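PDB 5ZNT: chitin deacetylase 1 from Bombyx mori, which removes acetyl groups from the N-acetylglucosamine residues of chitin in a zinc-dependent hydrolysis, yielding chitosan and acetate. Local coordinates for residues A[115-128]-A[152-166]. Numbering follows the deposited sequence.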
loop_
_atom_site.group_PDB
_atom_site.type_symbol
_atom_site.label_atom_id
_atom_site.label_comp_id
_atom_site.label_asym_id
_atom_site.label_seq_id
_atom_site.Cartn_x
_atom_site.Cartn_y
_atom_site.Cartn_z
ATOM N N ALA A 115 -16.907 -8.221 10.161
ATOM C CA ALA A 115 -16.993 -7.015 10.977
ATOM C C ALA A 115 -18.051 -6.055 10.451
ATOM O O ALA A 115 -18.242 -5.907 9.241
ATOM C CB ALA A 115 -15.636 -6.305 11.035
ATOM N N THR A 116 -18.723 -5.374 11.378
ATOM C CA THR A 116 -19.681 -4.322 11.056
ATOM C C THR A 116 -18.983 -3.101 10.457
ATOM O O THR A 116 -17.759 -2.942 10.536
ATOM C CB THR A 116 -20.425 -3.853 12.310
ATOM O OG1 THR A 116 -19.463 -3.349 13.250
ATOM C CG2 THR A 116 -21.220 -4.992 12.943
ATOM N N VAL A 117 -19.800 -2.213 9.878
ATOM C CA VAL A 117 -19.306 -0.921 9.410
ATOM C C VAL A 117 -18.616 -0.173 10.546
ATOM O O VAL A 117 -17.544 0.418 10.363
ATOM C CB VAL A 117 -20.468 -0.103 8.818
ATOM C CG1 VAL A 117 -20.068 1.349 8.582
ATOM C CG2 VAL A 117 -20.954 -0.760 7.521
ATOM N N ASP A 118 -19.212 -0.200 11.739
ATOM C CA ASP A 118 -18.631 0.524 12.864
ATOM C C ASP A 118 -17.300 -0.091 13.293
ATOM O O ASP A 118 -16.359 0.642 13.617
ATOM C CB ASP A 118 -19.630 0.571 14.018
ATOM C CG ASP A 118 -19.096 1.332 15.223
ATOM O OD1 ASP A 118 -18.853 2.555 15.093
ATOM O OD2 ASP A 118 -18.935 0.705 16.298
ATOM N N ASP A 119 -17.197 -1.426 13.296
ATOM C CA ASP A 119 -15.929 -2.083 13.607
ATOM C C ASP A 119 -14.833 -1.641 12.634
ATOM O O ASP A 119 -13.715 -1.311 13.044
ATOM C CB ASP A 119 -16.063 -3.607 13.533
ATOM C CG ASP A 119 -16.860 -4.226 14.687
ATOM O OD1 ASP A 119 -16.875 -3.687 15.818
ATOM O OD2 ASP A 119 -17.462 -5.298 14.434
ATOM N N TRP A 120 -15.135 -1.672 11.332
ATOM C CA TRP A 120 -14.163 -1.229 10.336
ATOM C C TRP A 120 -13.769 0.218 10.578
ATOM O O TRP A 120 -12.596 0.580 10.428
ATOM C CB TRP A 120 -14.735 -1.393 8.921
ATOM C CG TRP A 120 -14.587 -2.777 8.413
ATOM C CD1 TRP A 120 -15.549 -3.768 8.398
ATOM C CD2 TRP A 120 -13.405 -3.354 7.861
ATOM N NE1 TRP A 120 -15.026 -4.923 7.862
ATOM C CE2 TRP A 120 -13.708 -4.704 7.539
ATOM C CE3 TRP A 120 -12.106 -2.870 7.620
ATOM C CZ2 TRP A 120 -12.771 -5.563 6.968
ATOM C CZ3 TRP A 120 -11.176 -3.723 7.047
ATOM C CH2 TRP A 120 -11.516 -5.057 6.724
ATOM N N GLY A 121 -14.739 1.062 10.933
ATOM C CA GLY A 121 -14.443 2.461 11.195
ATOM C C GLY A 121 -13.540 2.638 12.401
ATOM O O GLY A 121 -12.562 3.389 12.342
ATOM N N LYS A 122 -13.828 1.924 13.494
ATOM C CA LYS A 122 -12.980 2.059 14.681
ATOM C C LYS A 122 -11.555 1.623 14.389
ATOM O O LYS A 122 -10.604 2.262 14.845
ATOM C CB LYS A 122 -13.550 1.259 15.848
ATOM C CG LYS A 122 -14.843 1.871 16.412
ATOM C CD LYS A 122 -15.479 0.932 17.430
ATOM C CE LYS A 122 -15.563 1.569 18.795
ATOM N NZ LYS A 122 -15.979 0.571 19.819
ATOM N N GLU A 123 -11.390 0.544 13.621
ATOM C CA GLU A 123 -10.055 0.049 13.287
ATOM C C GLU A 123 -9.332 0.996 12.337
ATOM O O GLU A 123 -8.164 1.312 12.548
ATOM C CB GLU A 123 -10.141 -1.347 12.663
ATOM C CG GLU A 123 -10.486 -2.468 13.667
ATOM C CD GLU A 123 -9.275 -2.864 14.507
ATOM O OE1 GLU A 123 -8.229 -2.200 14.398
ATOM O OE2 GLU A 123 -9.354 -3.848 15.263
ATOM N N MET A 124 -10.003 1.444 11.268
ATOM C CA MET A 124 -9.285 2.134 10.194
ATOM C C MET A 124 -9.353 3.650 10.346
ATOM O O MET A 124 -8.323 4.328 10.268
ATOM C CB MET A 124 -9.836 1.690 8.822
ATOM C CG MET A 124 -9.614 0.169 8.564
ATOM S SD MET A 124 -7.873 -0.269 8.780
ATOM C CE MET A 124 -7.959 -1.977 8.259
ATOM N N ALA A 125 -10.553 4.206 10.550
ATOM C CA ALA A 125 -10.627 5.641 10.810
ATOM C C ALA A 125 -9.951 5.986 12.133
ATOM O O ALA A 125 -9.342 7.053 12.255
ATOM C CB ALA A 125 -12.080 6.122 10.812
ATOM N N GLY A 126 -10.049 5.099 13.125
ATOM C CA GLY A 126 -9.317 5.305 14.365
ATOM C C GLY A 126 -7.819 5.360 14.151
ATOM O O GLY A 126 -7.135 6.233 14.683
ATOM N N MET A 127 -7.283 4.426 13.353
ATOM C CA MET A 127 -5.847 4.442 13.095
ATOM C C MET A 127 -5.447 5.715 12.361
ATOM O O MET A 127 -4.377 6.281 12.632
ATOM C CB MET A 127 -5.422 3.210 12.285
ATOM C CG MET A 127 -3.919 3.146 11.986
ATOM S SD MET A 127 -2.882 3.283 13.497
ATOM C CE MET A 127 -1.220 3.319 12.814
ATOM N N ARG A 128 -6.289 6.189 11.434
ATOM C CA ARG A 128 -6.010 7.482 10.799
ATOM C C ARG A 128 -5.929 8.608 11.831
ATOM O O ARG A 128 -5.070 9.498 11.733
ATOM C CB ARG A 128 -7.073 7.803 9.738
ATOM C CG ARG A 128 -6.851 9.181 9.035
ATOM C CD ARG A 128 -7.875 9.411 7.888
ATOM N NE ARG A 128 -9.239 9.363 8.394
ATOM C CZ ARG A 128 -10.316 9.293 7.621
ATOM N NH1 ARG A 128 -10.181 9.270 6.303
ATOM N NH2 ARG A 128 -11.525 9.247 8.164
ATOM N N VAL A 152 -10.770 -9.088 3.232
ATOM C CA VAL A 152 -11.706 -8.103 2.720
ATOM C C VAL A 152 -12.982 -8.132 3.552
ATOM O O VAL A 152 -13.434 -9.202 3.982
ATOM C CB VAL A 152 -12.005 -8.382 1.239
ATOM C CG1 VAL A 152 -12.801 -7.235 0.650
ATOM C CG2 VAL A 152 -10.688 -8.596 0.499
ATOM N N GLY A 153 -13.566 -6.953 3.784
ATOM C CA GLY A 153 -14.757 -6.845 4.621
ATOM C C GLY A 153 -16.075 -6.709 3.869
ATOM O O GLY A 153 -16.942 -5.919 4.267
ATOM N N GLY A 154 -16.238 -7.473 2.788
ATOM C CA GLY A 154 -17.452 -7.393 1.989
ATOM C C GLY A 154 -17.841 -5.966 1.694
ATOM O O GLY A 154 -16.989 -5.105 1.461
ATOM N N ASN A 155 -19.148 -5.690 1.740
ATOM C CA ASN A 155 -19.600 -4.323 1.524
ATOM C C ASN A 155 -19.326 -3.441 2.732
ATOM O O ASN A 155 -19.162 -2.230 2.578
ATOM C CB ASN A 155 -21.097 -4.287 1.195
ATOM C CG ASN A 155 -21.406 -4.900 -0.168
ATOM O OD1 ASN A 155 -21.052 -4.327 -1.217
ATOM N ND2 ASN A 155 -22.059 -6.071 -0.162
ATOM N N ASN A 156 -19.300 -4.028 3.927
ATOM C CA ASN A 156 -19.135 -3.236 5.143
ATOM C C ASN A 156 -17.841 -2.433 5.110
ATOM O O ASN A 156 -17.840 -1.241 5.431
ATOM C CB ASN A 156 -19.168 -4.145 6.369
ATOM C CG ASN A 156 -20.576 -4.617 6.696
ATOM O OD1 ASN A 156 -21.558 -4.147 6.112
ATOM N ND2 ASN A 156 -20.676 -5.546 7.621
ATOM N N GLN A 157 -16.727 -3.076 4.737
ATOM C CA GLN A 157 -15.453 -2.358 4.670
ATOM C C GLN A 157 -15.569 -1.148 3.763
ATOM O O GLN A 157 -15.144 -0.041 4.116
ATOM C CB GLN A 157 -14.334 -3.279 4.183
ATOM C CG GLN A 157 -13.004 -2.506 3.922
ATOM C CD GLN A 157 -11.887 -3.380 3.379
ATOM O OE1 GLN A 157 -12.058 -4.588 3.223
ATOM N NE2 GLN A 157 -10.728 -2.764 3.084
ATOM N N PHE A 158 -16.189 -1.332 2.590
ATOM C CA PHE A 158 -16.223 -0.262 1.608
ATOM C C PHE A 158 -17.287 0.769 1.931
ATOM O O PHE A 158 -17.084 1.952 1.645
ATOM C CB PHE A 158 -16.393 -0.867 0.203
ATOM C CG PHE A 158 -15.170 -1.591 -0.256
ATOM C CD1 PHE A 158 -14.880 -2.859 0.221
ATOM C CD2 PHE A 158 -14.248 -0.960 -1.086
ATOM C CE1 PHE A 158 -13.726 -3.511 -0.153
ATOM C CE2 PHE A 158 -13.086 -1.605 -1.463
ATOM C CZ PHE A 158 -12.829 -2.881 -1.007
ATOM N N THR A 159 -18.409 0.362 2.548
ATOM C CA THR A 159 -19.329 1.356 3.091
ATOM C C THR A 159 -18.607 2.263 4.090
ATOM O O THR A 159 -18.706 3.492 4.021
ATOM C CB THR A 159 -20.530 0.669 3.752
ATOM O OG1 THR A 159 -21.210 -0.148 2.785
ATOM C CG2 THR A 159 -21.504 1.719 4.313
ATOM N N MET A 160 -17.849 1.663 5.009
ATOM C CA MET A 160 -17.060 2.472 5.936
ATOM C C MET A 160 -16.142 3.421 5.177
ATOM O O MET A 160 -16.087 4.621 5.469
ATOM C CB MET A 160 -16.247 1.566 6.871
ATOM C CG MET A 160 -15.346 2.332 7.868
ATOM S SD MET A 160 -13.768 2.878 7.159
ATOM C CE MET A 160 -12.898 1.329 6.939
ATOM N N MET A 161 -15.402 2.903 4.202
ATOM C CA MET A 161 -14.380 3.738 3.571
ATOM C C MET A 161 -15.005 4.911 2.842
ATOM O O MET A 161 -14.440 6.015 2.826
ATOM C CB MET A 161 -13.530 2.892 2.624
ATOM C CG MET A 161 -12.670 1.885 3.385
ATOM S SD MET A 161 -11.617 0.914 2.314
ATOM C CE MET A 161 -10.595 2.199 1.598
ATOM N N GLU A 162 -16.183 4.709 2.255
ATOM C CA GLU A 162 -16.843 5.835 1.605
ATOM C C GLU A 162 -17.326 6.848 2.638
ATOM O O GLU A 162 -17.106 8.052 2.481
ATOM C CB GLU A 162 -17.999 5.356 0.721
ATOM C CG GLU A 162 -18.637 6.516 -0.037
ATOM C CD GLU A 162 -19.623 6.095 -1.130
ATOM O OE1 GLU A 162 -19.708 4.891 -1.479
ATOM O OE2 GLU A 162 -20.320 7.000 -1.634
ATOM N N GLU A 163 -17.980 6.383 3.706
ATOM C CA GLU A 163 -18.426 7.307 4.751
ATOM C C GLU A 163 -17.256 8.064 5.374
ATOM O O GLU A 163 -17.407 9.227 5.752
ATOM C CB GLU A 163 -19.187 6.555 5.850
ATOM C CG GLU A 163 -20.562 6.046 5.436
ATOM C CD GLU A 163 -21.240 5.186 6.505
ATOM O OE1 GLU A 163 -20.645 4.968 7.591
ATOM O OE2 GLU A 163 -22.376 4.723 6.260
ATOM N N GLN A 164 -16.088 7.428 5.484
ATOM C CA GLN A 164 -14.926 8.029 6.139
ATOM C C GLN A 164 -14.026 8.783 5.175
ATOM O O GLN A 164 -12.989 9.309 5.598
ATOM C CB GLN A 164 -14.123 6.938 6.863
ATOM C CG GLN A 164 -14.857 6.361 8.079
ATOM C CD GLN A 164 -15.189 7.450 9.090
ATOM O OE1 GLN A 164 -14.381 8.336 9.339
ATOM N NE2 GLN A 164 -16.383 7.386 9.664
ATOM N N ALA A 165 -14.376 8.822 3.886
ATOM C CA ALA A 165 -13.635 9.597 2.897
ATOM C C ALA A 165 -12.207 9.082 2.735
ATOM O O ALA A 165 -11.271 9.851 2.526
ATOM C CB ALA A 165 -13.642 11.089 3.234
ATOM N N PHE A 166 -12.034 7.767 2.823
ATOM C CA PHE A 166 -10.775 7.181 2.387
ATOM C C PHE A 166 -10.737 7.188 0.860
ATOM O O PHE A 166 -11.777 7.142 0.197
ATOM C CB PHE A 166 -10.623 5.755 2.929
ATOM C CG PHE A 166 -10.169 5.692 4.380
ATOM C CD1 PHE A 166 -8.841 5.943 4.722
ATOM C CD2 PHE A 166 -11.072 5.399 5.396
ATOM C CE1 PHE A 166 -8.429 5.889 6.047
ATOM C CE2 PHE A 166 -10.657 5.337 6.729
ATOM C CZ PHE A 166 -9.336 5.591 7.052
#
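Arg128 engages the C-terminal end of helix 154-163 in two ways at once: its guanidinium lies flat over the ring of Phe166, the planes only 12° apart, while its edge holds the backbone carbonyl of Gln164. NH1 and NH2 approach that single oxygen end-on, Arg128 NH1 at 2.9 Å from Gln164 O and NH2 on a lone pair in the carbonyl plane. The cation-pi stack (Arg128 CZ 4.2 Å from the Phe166 ring centroid) and the two N-H bonds to the shared oxygen together fix the rotation of the guanidinium, and its positive charge would probably interact favourably with the carbonyl end of the helix dipole. Here the chain turns through a Schellman motif at Ala165, whose positive phi leads into Phe166.

The axes of segments 117-128 and 154-163 cross at -56° and come within 8.2 Å of each other, within the catalytic deacetylase domain of this carbohydrate esterase 4 enzyme. Met160 is a knob among Val117, Trp120, Gly121 and Met124; with CG anti to the backbone N its chain first runs toward Gly121, then bends at chi2 (-82°) and chi3, which brings Met160 CE to 3.6 Å from Met124 CB. The fit is tight over the glycine, with Met160 CG 3.4 Å from Gly121 CA. In return Val117 enters the hole formed by Asn156, Thr159, Met160 and Glu163. Met124, whose side chain lies about 6 Å from that of the zinc ligand His101, also packs on Val100 of strand 97-100.

Gln157 extends across one face of the Trp120 indole, CB standing 3.8 Å from the centroid of the six-membered ring and the amide nearly parallel to it; Gly153 N holds the amide oxygen. Trp112 of helix 109-113 also meets this indole. At the N-terminal ends, Asn156 ND2 donates to Ala115 O (2.9 Å), beside the capping box of Thr116 and Asp119 that starts helix 117-134.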